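Local coordinates for protein beta-phosphoglucomutase (PDB 3DV9) that probably interconverts beta-glucose 1-phosphate and glucose 6-phosphate as a magnesium-dependent phosphomutase of the haloacid dehalogenase (HAD) superfamily, at residues A8-Y12 and A201-T205; G32-S37 and A107-A113; H41-K47 and K97-F101; M128-G134 and L154-A158. All blocks are in the same frame, centred on the assembly; numbering follows the deposited sequence. Where two conformers were deposited one is given.

Contacts 2, 3 and 4 surround the magnesium end of the parallel sheet, whereas contact 1 lies on its far flank, its centre about 34 Å from that of contact 3. Along the chain contact 1 spans all the others, pairing helix 2-16 with strand 204-208; contact 2 in turn encloses contact 3, and contact 4 follows. Contact 2 joins the loops that lead into helices 38-51 and 113-122, contact 3 pairs helices 38-51 and 87-101, and contact 4 pairs strands 126-130 and 155-156. Contact 2 touches both 3 (Ser37 against Phe101) and 4 (Leu34 against Val129). His41 of contact 3 also touches Ser133 of contact 4, consistent with a helical cap set against a HAD core.

Contact 1: A8-Y12 and A201-T205; sequences AINNY and AGIFT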
loop_
_atom_site.group_PDB
_atom_site.type_symbol
_atom_site.label_atom_id
_atom_site.label_comp_id
_atom_site.label_asym_id
_atom_site.label_seq_id
_atom_site.Cartn_x
_atom_site.Cartn_y
_atom_site.Cartn_z
ATOM N N ALA A 8 15.105 12.532 -8.028
ATOM C CA ALA A 8 13.767 12.310 -7.505
ATOM C C ALA A 8 13.549 13.181 -6.272
ATOM O O ALA A 8 12.531 13.843 -6.164
ATOM C CB ALA A 8 13.562 10.828 -7.157
ATOM N N ILE A 9 14.501 13.158 -5.345
ATOM C CA ILE A 9 14.374 13.930 -4.114
ATOM C C ILE A 9 14.214 15.415 -4.421
ATOM O O ILE A 9 13.306 16.060 -3.903
ATOM C CB ILE A 9 15.529 13.641 -3.136
ATOM C CG1 ILE A 9 15.431 12.180 -2.642
ATOM C CG2 ILE A 9 15.513 14.583 -1.913
ATOM C CD1 ILE A 9 16.750 11.663 -2.125
ATOM N N ASN A 10 15.110 15.947 -5.251
ATOM C CA ASN A 10 15.094 17.377 -5.528
ATOM C C ASN A 10 13.860 17.832 -6.270
ATOM O O ASN A 10 13.349 18.928 -6.007
ATOM C CB ASN A 10 16.388 17.824 -6.194
ATOM C CG ASN A 10 17.539 17.832 -5.222
ATOM O OD1 ASN A 10 17.395 18.295 -4.061
ATOM N ND2 ASN A 10 18.684 17.307 -5.653
ATOM N N ASN A 11 13.373 17.010 -7.195
ATOM C CA ASN A 11 12.081 17.293 -7.860
ATOM C C ASN A 11 10.890 17.377 -6.878
ATOM O O ASN A 11 10.064 18.318 -6.953
ATOM C CB ASN A 11 11.804 16.258 -8.963
ATOM C CG ASN A 11 12.672 16.509 -10.228
ATOM O OD1 ASN A 11 13.148 17.626 -10.449
ATOM N ND2 ASN A 11 12.864 15.471 -11.053
ATOM N N TYR A 12 10.800 16.386 -5.984
ATOM C CA TYR A 12 9.838 16.392 -4.896
ATOM C C TYR A 12 9.951 17.647 -4.029
ATOM O O TYR A 12 8.949 18.321 -3.793
ATOM C CB TYR A 12 9.958 15.123 -4.036
ATOM C CG TYR A 12 9.128 15.178 -2.790
ATOM C CD1 TYR A 12 7.779 14.813 -2.818
ATOM C CD2 TYR A 12 9.694 15.546 -1.572
ATOM C CE1 TYR A 12 7.012 14.855 -1.681
ATOM C CE2 TYR A 12 8.932 15.599 -0.408
ATOM C CZ TYR A 12 7.593 15.255 -0.476
ATOM O OH TYR A 12 6.805 15.293 0.632
ATOM N N ALA A 201 -1.358 12.567 -0.898
ATOM C CA ALA A 201 -1.057 12.958 0.480
ATOM C C ALA A 201 0.185 13.854 0.608
ATOM O O ALA A 201 0.476 14.354 1.700
ATOM C CB ALA A 201 -0.888 11.726 1.370
ATOM N N GLY A 202 0.874 14.062 -0.509
ATOM C CA GLY A 202 2.077 14.880 -0.612
ATOM C C GLY A 202 3.323 14.331 0.056
ATOM O O GLY A 202 4.227 15.103 0.419
ATOM N N ILE A 203 3.402 12.996 0.129
ATOM C CA ILE A 203 4.557 12.296 0.730
ATOM C C ILE A 203 5.337 11.660 -0.407
ATOM O O ILE A 203 4.747 11.156 -1.351
ATOM C CB ILE A 203 4.106 11.159 1.678
ATOM C CG1 ILE A 203 3.056 11.680 2.701
ATOM C CG2 ILE A 203 5.336 10.411 2.327
ATOM C CD1 ILE A 203 2.243 10.546 3.372
ATOM N N PHE A 204 6.656 11.703 -0.288
ATOM C CA PHE A 204 7.552 11.094 -1.244
ATOM C C PHE A 204 7.164 9.611 -1.333
ATOM O O PHE A 204 7.118 8.912 -0.338
ATOM C CB PHE A 204 9.010 11.302 -0.807
ATOM C CG PHE A 204 10.009 10.796 -1.807
ATOM C CD1 PHE A 204 10.638 11.696 -2.692
ATOM C CD2 PHE A 204 10.385 9.434 -1.831
ATOM C CE1 PHE A 204 11.560 11.252 -3.634
ATOM C CE2 PHE A 204 11.335 8.989 -2.766
ATOM C CZ PHE A 204 11.940 9.908 -3.652
ATOM N N THR A 205 6.824 9.181 -2.547
ATOM C CA THR A 205 6.168 7.892 -2.745
ATOM C C THR A 205 7.038 6.974 -3.577
ATOM O O THR A 205 7.428 7.331 -4.710
ATOM C CB THR A 205 4.694 8.050 -3.300
ATOM O OG1 THR A 205 3.885 8.694 -2.301
ATOM C CG2 THR A 205 4.063 6.660 -3.648
HETATM O O HOH W 1 8.122 12.823 1.845
#
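Two near-trans torsions bring the rings of Tyr12 and Phe204 together: chi1 of 172° carries the tyrosine ring out from helix 2-16, and chi1 of -175° sends the phenylalanine ring back alongside that helix. The outcome is a T-shaped pair in which the edge of Phe204 points at the face of Tyr12, with planes at 82° and centroids 5.6 Å apart. Phe204 CB sits over the middle of the same tyrosine ring, 4.0 Å from its centroid, a CH-pi contact. The phenylalanine rim also meets the helix itself: its CD1 lies 3.7 Å from Tyr12 CB, and its CZ lies 4.0 Å from Ala8 CB.

At the far end of the tyrosine, OH donates to Gly202 O in a short bond of 2.6 Å, the carbonyl oxygen lying near the ring plane. A water accepts from Phe204 N at 2.8 Å and gives a weak bond to Tyr12 OH, so the hydroxyl reaches Gly202 O directly and Phe204 N weakly, through water. A phenylalanine in place of Tyr12 would probably keep the ring pair but leave Gly202 O without its donor and the water without this weak link. Gly202 has positive phi and closes helix 192-200 with a Schellman motif.

Strand 204-208 runs between strands 185-189 and 225-227 in the sheet. Leu225 of the latter touches both Ala8 and Phe204, while Ile21, in the loop after helix 2-16, touches both rings; the N-terminal helix is thereby held against the sheet near its 225-227 edge.

Contact 2: G32-S37 and A107-A113; sequences GVLFDS and AERMPGA
Met110, deposited as selenomethionine, lays its side chain over the backbone of residues 32-33 and beside Asp36. Its CB is only 3.2 Å from Val33 O, and the chain then bends at chi2 (-59°), bringing CE to 3.5 Å from Asp36 OD1. Asp36 CG stands anti to the backbone N (chi1 -174°), which places its carboxylate beside that methyl group.

The two loops are joined by a single bridge between Phe35 and Arg109. Met110 N donates to Leu34 O at 2.9 Å, from well above the carbonyl plane, and Asp36 N donates to Glu108 O at 2.8 Å in a nearly straight bond (168°). Ala107 CB packs on Ser37, 3.8 Å from its CB. The Phe35 ring keeps its edge against Glu108 O, with CD1 3.7 Å from Ala107 O, and meets Phe146 edge-to-face; Ser37 OG bonds Asp31, a magnesium ligand.

Two waters bridge the Asp36-Glu108 side. One accepts from Glu108 N at 2.8 Å and donates to Asp36 O; the other links Asp36 OD2 to Glu108 OE1, which probably eases the proximity of two carboxylates. Val33 O, in contrast, is buried without a hydrogen-bond partner, covered by Met110 CB and CG. Two direct backbone bonds and these water bridges thus join the loops.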
loop_
_atom_site.group_PDB
_atom_site.type_symbol
_atom_site.label_atom_id
_atom_site.label_comp_id
_atom_site.label_asym_id
_atom_site.label_seq_id
_atom_site.Cartn_x
_atom_site.Cartn_y
_atom_site.Cartn_z
ATOM N N GLY A 32 1.093 -7.177 -0.839
ATOM C CA GLY A 32 2.005 -6.990 -1.950
ATOM C C GLY A 32 3.259 -6.199 -1.618
ATOM O O GLY A 32 4.047 -5.884 -2.516
ATOM N N VAL A 33 3.448 -5.858 -0.332
ATOM C CA VAL A 33 4.677 -5.149 0.102
ATOM C C VAL A 33 5.282 -5.894 1.285
ATOM O O VAL A 33 6.447 -6.329 1.239
ATOM C CB VAL A 33 4.351 -3.662 0.458
ATOM C CG1 VAL A 33 5.548 -2.991 1.188
ATOM C CG2 VAL A 33 3.937 -2.889 -0.837
ATOM N N LEU A 34 4.489 -6.032 2.354
ATOM C CA LEU A 34 4.858 -6.868 3.525
ATOM C C LEU A 34 4.593 -8.361 3.338
ATOM O O LEU A 34 5.448 -9.184 3.679
ATOM C CB LEU A 34 4.213 -6.330 4.813
ATOM C CG LEU A 34 4.562 -4.859 5.100
ATOM C CD1 LEU A 34 3.827 -4.503 6.398
ATOM C CD2 LEU A 34 6.091 -4.632 5.244
ATOM N N PHE A 35 3.406 -8.687 2.815
ATOM C CA PHE A 35 3.005 -10.055 2.602
ATOM C C PHE A 35 2.742 -10.296 1.128
ATOM O O PHE A 35 2.179 -9.418 0.443
ATOM C CB PHE A 35 1.714 -10.376 3.383
ATOM C CG PHE A 35 1.894 -10.464 4.879
ATOM C CD1 PHE A 35 2.586 -11.511 5.460
ATOM C CD2 PHE A 35 1.314 -9.490 5.715
ATOM C CE1 PHE A 35 2.718 -11.620 6.841
ATOM C CE2 PHE A 35 1.453 -9.583 7.143
ATOM C CZ PHE A 35 2.165 -10.666 7.690
ATOM N N ASP A 36 3.066 -11.497 0.641
ATOM C CA ASP A 36 2.750 -11.810 -0.739
ATOM C C ASP A 36 1.303 -12.375 -0.758
ATOM O O ASP A 36 1.065 -13.564 -0.967
ATOM C CB ASP A 36 3.772 -12.802 -1.303
ATOM C CG ASP A 36 3.569 -13.049 -2.793
ATOM O OD1 ASP A 36 2.835 -12.250 -3.435
ATOM O OD2 ASP A 36 4.142 -14.046 -3.292
ATOM N N SER A 37 0.344 -11.504 -0.462
ATOM C CA SER A 37 -1.071 -11.883 -0.302
ATOM C C SER A 37 -1.925 -11.607 -1.540
ATOM O O SER A 37 -3.085 -12.028 -1.619
ATOM C CB SER A 37 -1.651 -11.053 0.840
ATOM O OG SER A 37 -1.406 -9.679 0.589
ATOM N N ALA A 107 -0.291 -15.987 3.836
ATOM C CA ALA A 107 0.587 -15.364 2.837
ATOM C C ALA A 107 1.990 -15.373 3.385
ATOM O O ALA A 107 2.197 -15.098 4.588
ATOM C CB ALA A 107 0.137 -13.936 2.540
ATOM N N GLU A 108 2.951 -15.706 2.523
ATOM C CA GLU A 108 4.372 -15.543 2.854
ATOM C C GLU A 108 4.763 -14.086 3.108
ATOM O O GLU A 108 4.201 -13.173 2.522
ATOM C CB GLU A 108 5.238 -16.066 1.725
ATOM C CG GLU A 108 5.274 -17.567 1.691
ATOM C CD GLU A 108 6.180 -18.122 0.615
ATOM O OE1 GLU A 108 6.667 -17.358 -0.263
ATOM O OE2 GLU A 108 6.378 -19.344 0.642
ATOM N N ARG A 109 5.761 -13.871 3.956
ATOM C CA ARG A 109 6.431 -12.532 3.972
ATOM C C ARG A 109 7.085 -12.293 2.603
ATOM O O ARG A 109 7.593 -13.236 1.947
ATOM C CB ARG A 109 7.543 -12.457 5.015
ATOM C CG ARG A 109 7.086 -12.660 6.448
ATOM C CD ARG A 109 8.333 -12.676 7.342
ATOM N NE ARG A 109 9.183 -13.856 7.151
ATOM C CZ ARG A 109 8.897 -15.090 7.584
ATOM N NH1 ARG A 109 9.756 -16.084 7.341
ATOM N NH2 ARG A 109 7.771 -15.361 8.236
HETATM N N MSE A 110 7.063 -11.045 2.164
HETATM C CA MSE A 110 7.798 -10.675 0.945
HETATM C C MSE A 110 9.280 -10.779 1.278
HETATM O O MSE A 110 9.708 -10.204 2.265
HETATM C CB MSE A 110 7.509 -9.230 0.534
HETATM C CG MSE A 110 6.430 -9.099 -0.463
HETATM SE SE MSE A 110 6.647 -10.012 -2.189
HETATM C CE MSE A 110 4.862 -9.450 -2.748
ATOM N N PRO A 111 10.070 -11.498 0.448
ATOM C CA PRO A 111 11.507 -11.471 0.652
ATOM C C PRO A 111 11.999 -10.013 0.624
ATOM O O PRO A 111 11.516 -9.183 -0.173
ATOM C CB PRO A 111 12.049 -12.225 -0.567
ATOM C CG PRO A 111 10.960 -13.252 -0.839
ATOM C CD PRO A 111 9.729 -12.346 -0.711
ATOM N N GLY A 112 12.926 -9.713 1.525
ATOM C CA GLY A 112 13.454 -8.370 1.691
ATOM C C GLY A 112 12.679 -7.533 2.689
ATOM O O GLY A 112 13.246 -6.605 3.238
ATOM N N ALA A 113 11.423 -7.883 2.987
ATOM C CA ALA A 113 10.605 -6.991 3.861
ATOM C C ALA A 113 11.118 -6.989 5.321
ATOM O O ALA A 113 11.311 -5.948 5.926
ATOM C CB ALA A 113 9.120 -7.425 3.813
HETATM O O HOH W 2 2.230 -16.077 -0.166
HETATM O O HOH W 3 5.989 -15.414 -2.128
#

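Contact 3: H41-K47 and K97-F101; sequences HAESWHK and KTEEF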
loop_
_atom_site.group_PDB
_atom_site.type_symbol
_atom_site.label_atom_id
_atom_site.label_comp_id
_atom_site.label_asym_id
_atom_site.label_seq_id
_atom_site.Cartn_x
_atom_site.Cartn_y
_atom_site.Cartn_z
ATOM N N HIS A 41 -5.812 -12.670 -2.693
ATOM C CA HIS A 41 -6.854 -11.625 -2.725
ATOM C C HIS A 41 -7.507 -11.540 -4.128
ATOM O O HIS A 41 -8.719 -11.504 -4.260
ATOM C CB HIS A 41 -6.282 -10.245 -2.376
ATOM C CG HIS A 41 -6.038 -10.008 -0.917
ATOM N ND1 HIS A 41 -7.060 -9.898 0.006
ATOM C CD2 HIS A 41 -4.894 -9.762 -0.241
ATOM C CE1 HIS A 41 -6.544 -9.657 1.200
ATOM N NE2 HIS A 41 -5.232 -9.550 1.076
ATOM N N ALA A 42 -6.691 -11.470 -5.174
ATOM C CA ALA A 42 -7.217 -11.396 -6.564
ATOM C C ALA A 42 -8.101 -12.576 -6.978
ATOM O O ALA A 42 -9.192 -12.383 -7.560
ATOM C CB ALA A 42 -6.038 -11.207 -7.567
ATOM N N GLU A 43 -7.618 -13.792 -6.729
ATOM C CA GLU A 43 -8.406 -15.002 -6.978
ATOM C C GLU A 43 -9.705 -15.041 -6.155
ATOM O O GLU A 43 -10.761 -15.361 -6.717
ATOM C CB GLU A 43 -7.557 -16.260 -6.746
ATOM C CG GLU A 43 -8.287 -17.599 -7.044
ATOM C CD GLU A 43 -8.721 -17.728 -8.495
ATOM O OE1 GLU A 43 -8.324 -16.892 -9.321
ATOM O OE2 GLU A 43 -9.453 -18.674 -8.831
ATOM N N SER A 44 -9.630 -14.705 -4.863
ATOM C CA SER A 44 -10.816 -14.662 -3.986
ATOM C C SER A 44 -11.833 -13.646 -4.458
ATOM O O SER A 44 -13.042 -13.926 -4.489
ATOM C CB SER A 44 -10.440 -14.355 -2.537
ATOM O OG SER A 44 -9.591 -15.369 -2.039
ATOM N N TRP A 45 -11.365 -12.458 -4.820
ATOM C CA TRP A 45 -12.288 -11.440 -5.314
ATOM C C TRP A 45 -12.928 -11.941 -6.605
ATOM O O TRP A 45 -14.149 -11.830 -6.775
ATOM C CB TRP A 45 -11.587 -10.125 -5.603
ATOM C CG TRP A 45 -11.591 -9.191 -4.469
ATOM C CD1 TRP A 45 -10.504 -8.801 -3.713
ATOM C CD2 TRP A 45 -12.724 -8.513 -3.918
ATOM N NE1 TRP A 45 -10.896 -7.904 -2.752
ATOM C CE2 TRP A 45 -12.253 -7.709 -2.854
ATOM C CE3 TRP A 45 -14.095 -8.495 -4.231
ATOM C CZ2 TRP A 45 -13.113 -6.903 -2.084
ATOM C CZ3 TRP A 45 -14.936 -7.683 -3.489
ATOM C CH2 TRP A 45 -14.448 -6.909 -2.417
ATOM N N HIS A 46 -12.107 -12.479 -7.509
ATOM C CA HIS A 46 -12.600 -12.915 -8.814
ATOM C C HIS A 46 -13.697 -13.988 -8.661
ATOM O O HIS A 46 -14.790 -13.906 -9.273
ATOM C CB HIS A 46 -11.462 -13.476 -9.663
ATOM C CG HIS A 46 -11.960 -14.218 -10.856
ATOM N ND1 HIS A 46 -12.613 -13.592 -11.895
ATOM C CD2 HIS A 46 -11.956 -15.535 -11.149
ATOM C CE1 HIS A 46 -12.967 -14.494 -12.790
ATOM N NE2 HIS A 46 -12.599 -15.682 -12.351
ATOM N N LYS A 47 -13.392 -14.987 -7.839
ATOM C CA LYS A 47 -14.266 -16.130 -7.625
ATOM C C LYS A 47 -15.562 -15.760 -6.899
ATOM O O LYS A 47 -16.636 -16.231 -7.284
ATOM C CB LYS A 47 -13.496 -17.203 -6.857
ATOM C CG LYS A 47 -14.268 -18.479 -6.536
ATOM C CD LYS A 47 -13.356 -19.441 -5.792
ATOM C CE LYS A 47 -14.126 -20.591 -5.206
ATOM N NZ LYS A 47 -13.187 -21.718 -4.965
ATOM N N LYS A 97 -16.006 -13.158 0.526
ATOM C CA LYS A 97 -14.645 -12.938 0.075
ATOM C C LYS A 97 -13.646 -13.198 1.207
ATOM O O LYS A 97 -12.581 -13.799 0.986
ATOM C CB LYS A 97 -14.496 -11.516 -0.465
ATOM C CG LYS A 97 -13.089 -11.219 -1.069
ATOM C CD LYS A 97 -12.466 -10.067 -0.350
ATOM C CE LYS A 97 -11.471 -10.525 0.707
ATOM N NZ LYS A 97 -10.021 -10.486 0.272
ATOM N N THR A 98 -13.979 -12.702 2.395
ATOM C CA THR A 98 -13.181 -12.913 3.606
ATOM C C THR A 98 -13.004 -14.421 3.864
ATOM O O THR A 98 -11.871 -14.900 4.041
ATOM C CB THR A 98 -13.855 -12.220 4.842
ATOM O OG1 THR A 98 -13.889 -10.803 4.625
ATOM C CG2 THR A 98 -13.092 -12.493 6.125
ATOM N N GLU A 99 -14.129 -15.147 3.854
ATOM C CA GLU A 99 -14.152 -16.594 4.078
ATOM C C GLU A 99 -13.344 -17.332 3.019
ATOM O O GLU A 99 -12.654 -18.301 3.321
ATOM C CB GLU A 99 -15.600 -17.115 4.095
ATOM C CG GLU A 99 -15.752 -18.617 4.407
ATOM C CD GLU A 99 -17.170 -19.053 4.785
ATOM O OE1 GLU A 99 -18.030 -18.193 5.086
ATOM O OE2 GLU A 99 -17.427 -20.282 4.809
ATOM N N GLU A 100 -13.450 -16.872 1.772
ATOM C CA GLU A 100 -12.742 -17.506 0.665
ATOM C C GLU A 100 -11.222 -17.330 0.782
ATOM O O GLU A 100 -10.462 -18.283 0.573
ATOM C CB GLU A 100 -13.239 -16.966 -0.683
ATOM C CG GLU A 100 -12.720 -17.732 -1.891
ATOM C CD GLU A 100 -13.125 -19.200 -1.909
ATOM O OE1 GLU A 100 -14.151 -19.561 -1.289
ATOM O OE2 GLU A 100 -12.409 -19.994 -2.563
ATOM N N PHE A 101 -10.795 -16.106 1.088
ATOM C CA PHE A 101 -9.374 -15.822 1.317
ATOM C C PHE A 101 -8.834 -16.746 2.410
ATOM O O PHE A 101 -7.748 -17.325 2.267
ATOM C CB PHE A 101 -9.176 -14.368 1.750
ATOM C CG PHE A 101 -7.713 -13.966 1.923
ATOM C CD1 PHE A 101 -7.047 -13.306 0.906
ATOM C CD2 PHE A 101 -7.017 -14.234 3.112
ATOM C CE1 PHE A 101 -5.710 -12.931 1.040
ATOM C CE2 PHE A 101 -5.671 -13.862 3.254
ATOM C CZ PHE A 101 -5.016 -13.208 2.210
#
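His41 and Phe101 form the dense end of this contact. CE1 of the phenylalanine stands over the centre of the imidazole, 3.4 Å from His41 NE2, although the planes meet obliquely at 35°. Lys97 closes in from a different direction: its NZ lies at the imidazole edge, near the ring plane, 3.0 Å from His41 ND1. To arrive there its chain twists at chi2 (-122°, close to eclipsed) and again further out, and in passing CD crosses one face of the Trp45 indole. That methylene makes a CH-pi contact 3.7 Å from the centroid of the five-membered ring.

Between these groups Ser44, a buried small residue, faces the other helix. Its OG reaches 3.4 Å from Phe101 CA while bonding back to Asn40 O in its own helix. The axes of segments 41-47 and 97-101 approach to 8.9 Å at 134°, an oblique, roughly antiparallel crossing of two helices in what is probably the helical cap inserted after the first core strand, as in beta-phosphoglucomutases.

Toward solvent the fit slackens. Lys47 extends fully and places NZ 3.1 Å from Glu100 OE2, a salt bridge whose hydrogen bond is weak; the other carboxylate oxygen, OE1, is engaged by Lys103. At the tightly packed end, by comparison, His41 NE2 makes a weak hydrogen bond to Asp31, a ligand of the magnesium.

Contact 4: M128-G134 and L154-A158; sequences MVVTGSG and LMVTA. With PO4 (phosphate ion), chain C.
Thr131 divides its branches between Val156 and the bound phosphate. Its methyl CG2 lies 3.6 Å from Val156 O and touches the methyl group of Thr157, while OG1, trans to the backbone N (chi1 -179°), lies 3.0 Å from phosphate O1. The next amide, Gly132 N, gives phosphate O3 a long, weak hydrogen bond of 3.5 Å.

Behind this first shell, OG1 is fixed by an ST turn: Ser133 N donates to it at 2.9 Å. A valine in place of Thr131 would probably leave Ser133 N without this acceptor and free the 132-133 turn to shift beside the phosphate.

Further back, parallel pairing sets the position of the whole strand end. Val156 N donates to Val129 O at 2.8 Å, nearly along the carbonyl direction, and Thr131 N donates to Val156 O at the same 2.8 Å. Beyond the strands a third bond runs from Ala158 N to Ser133 O, 3.2 Å and from above the carbonyl plane (37°). Val130 and Val156 face helix 169-178, whereas Val129 and Met155 lie on the opposite side of the sheet, where Met155 meets helix 139-145. Val129 N is buried with no partner.

Asp31 N and Lys165 NZ also bond the phosphate, and Lys165 NZ holds Val130 O as well. A threonine just after the second core strand, with a lysine nearby, is consistent with the threonine/serine and lysine motifs of HAD enzymes; although this phosphate probably came from the crystallisation liquor, the backbone N-H groups and the lysine cation imply a site suited to an anion.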
loop_
_atom_site.group_PDB
_atom_site.type_symbol
_atom_site.label_atom_id
_atom_site.label_comp_id
_atom_site.label_asym_id
_atom_site.label_seq_id
_atom_site.Cartn_x
_atom_site.Cartn_y
_atom_site.Cartn_z
HETATM N N MSE A 128 5.415 2.200 9.906
HETATM C CA MSE A 128 3.956 2.160 10.098
HETATM C C MSE A 128 3.380 1.286 9.000
HETATM O O MSE A 128 3.977 1.164 7.922
HETATM C CB MSE A 128 3.327 3.573 10.038
HETATM C CG MSE A 128 3.979 4.587 11.007
HETATM SE SE MSE A 128 2.989 6.282 11.014
HETATM C CE MSE A 128 1.286 5.597 11.686
ATOM N N VAL A 129 2.234 0.695 9.283
ATOM C CA VAL A 129 1.477 -0.068 8.259
ATOM C C VAL A 129 0.237 0.709 7.893
ATOM O O VAL A 129 -0.457 1.209 8.780
ATOM C CB VAL A 129 1.062 -1.466 8.752
ATOM C CG1 VAL A 129 0.321 -2.209 7.623
ATOM C CG2 VAL A 129 2.244 -2.228 9.171
ATOM N N VAL A 130 -0.038 0.813 6.582
ATOM C CA VAL A 130 -1.228 1.509 6.059
ATOM C C VAL A 130 -1.953 0.630 5.030
ATOM O O VAL A 130 -1.462 0.431 3.906
ATOM C CB VAL A 130 -0.857 2.830 5.391
ATOM C CG1 VAL A 130 -2.148 3.533 4.869
ATOM C CG2 VAL A 130 -0.035 3.711 6.335
ATOM N N THR A 131 -3.122 0.121 5.396
ATOM C CA THR A 131 -3.749 -0.918 4.559
ATOM C C THR A 131 -5.220 -0.668 4.384
ATOM O O THR A 131 -5.876 -0.162 5.296
ATOM C CB THR A 131 -3.453 -2.346 5.101
ATOM O OG1 THR A 131 -4.058 -3.318 4.240
ATOM C CG2 THR A 131 -3.990 -2.509 6.522
ATOM N N GLY A 132 -5.683 -0.949 3.164
ATOM C CA GLY A 132 -7.090 -0.914 2.818
ATOM C C GLY A 132 -7.705 -2.236 3.202
ATOM O O GLY A 132 -8.899 -2.457 2.988
ATOM N N SER A 133 -6.876 -3.113 3.778
ATOM C CA SER A 133 -7.326 -4.435 4.203
ATOM C C SER A 133 -8.162 -4.321 5.467
ATOM O O SER A 133 -7.878 -3.491 6.336
ATOM C CB SER A 133 -6.140 -5.368 4.465
ATOM O OG SER A 133 -6.514 -6.725 4.325
ATOM N N GLY A 134 -9.209 -5.141 5.517
ATOM C CA GLY A 134 -9.968 -5.393 6.731
ATOM C C GLY A 134 -9.810 -6.955 7.025
ATOM O O GLY A 134 -10.690 -7.255 8.189
ATOM N N LEU A 154 0.216 2.913 15.772
ATOM C CA LEU A 154 0.932 3.373 14.577
ATOM C C LEU A 154 0.611 2.529 13.331
ATOM O O LEU A 154 1.490 2.167 12.527
ATOM C CB LEU A 154 2.437 3.430 14.841
ATOM C CG LEU A 154 2.854 4.302 16.033
ATOM C CD1 LEU A 154 4.346 4.182 16.255
ATOM C CD2 LEU A 154 2.437 5.756 15.812
HETATM N N MSE A 155 -0.682 2.265 13.190
HETATM C CA MSE A 155 -1.201 1.491 12.075
HETATM C C MSE A 155 -2.491 2.101 11.578
HETATM O O MSE A 155 -3.250 2.693 12.340
HETATM C CB MSE A 155 -1.466 0.056 12.491
HETATM C CG MSE A 155 -0.254 -0.838 12.441
HETATM SE SE MSE A 155 -0.713 -2.498 13.293
HETATM C CE MSE A 155 -2.405 -2.872 12.381
ATOM N N VAL A 156 -2.738 1.951 10.286
ATOM C CA VAL A 156 -3.952 2.477 9.687
ATOM C C VAL A 156 -4.541 1.334 8.868
ATOM O O VAL A 156 -3.872 0.773 7.992
ATOM C CB VAL A 156 -3.688 3.739 8.810
ATOM C CG1 VAL A 156 -4.955 4.189 8.087
ATOM C CG2 VAL A 156 -3.121 4.913 9.646
ATOM N N THR A 157 -5.779 0.978 9.197
ATOM C CA THR A 157 -6.467 -0.109 8.518
ATOM C C THR A 157 -7.834 0.354 8.018
ATOM O O THR A 157 -8.284 1.476 8.329
ATOM C CB THR A 157 -6.645 -1.338 9.454
ATOM O OG1 THR A 157 -7.664 -1.056 10.426
ATOM C CG2 THR A 157 -5.341 -1.712 10.167
ATOM N N ALA A 158 -8.511 -0.541 7.296
ATOM C CA ALA A 158 -9.819 -0.246 6.738
ATOM C C ALA A 158 -10.757 0.368 7.778
ATOM O O ALA A 158 -11.557 1.236 7.435
ATOM C CB ALA A 158 -10.425 -1.496 6.099
HETATM P P PO4 C . -3.286 -3.007 0.434
HETATM O O1 PO4 C . -2.520 -3.239 1.721
HETATM O O2 PO4 C . -2.449 -3.355 -0.765
HETATM O O3 PO4 C . -3.741 -1.549 0.336
HETATM O O4 PO4 C . -4.561 -3.840 0.385
#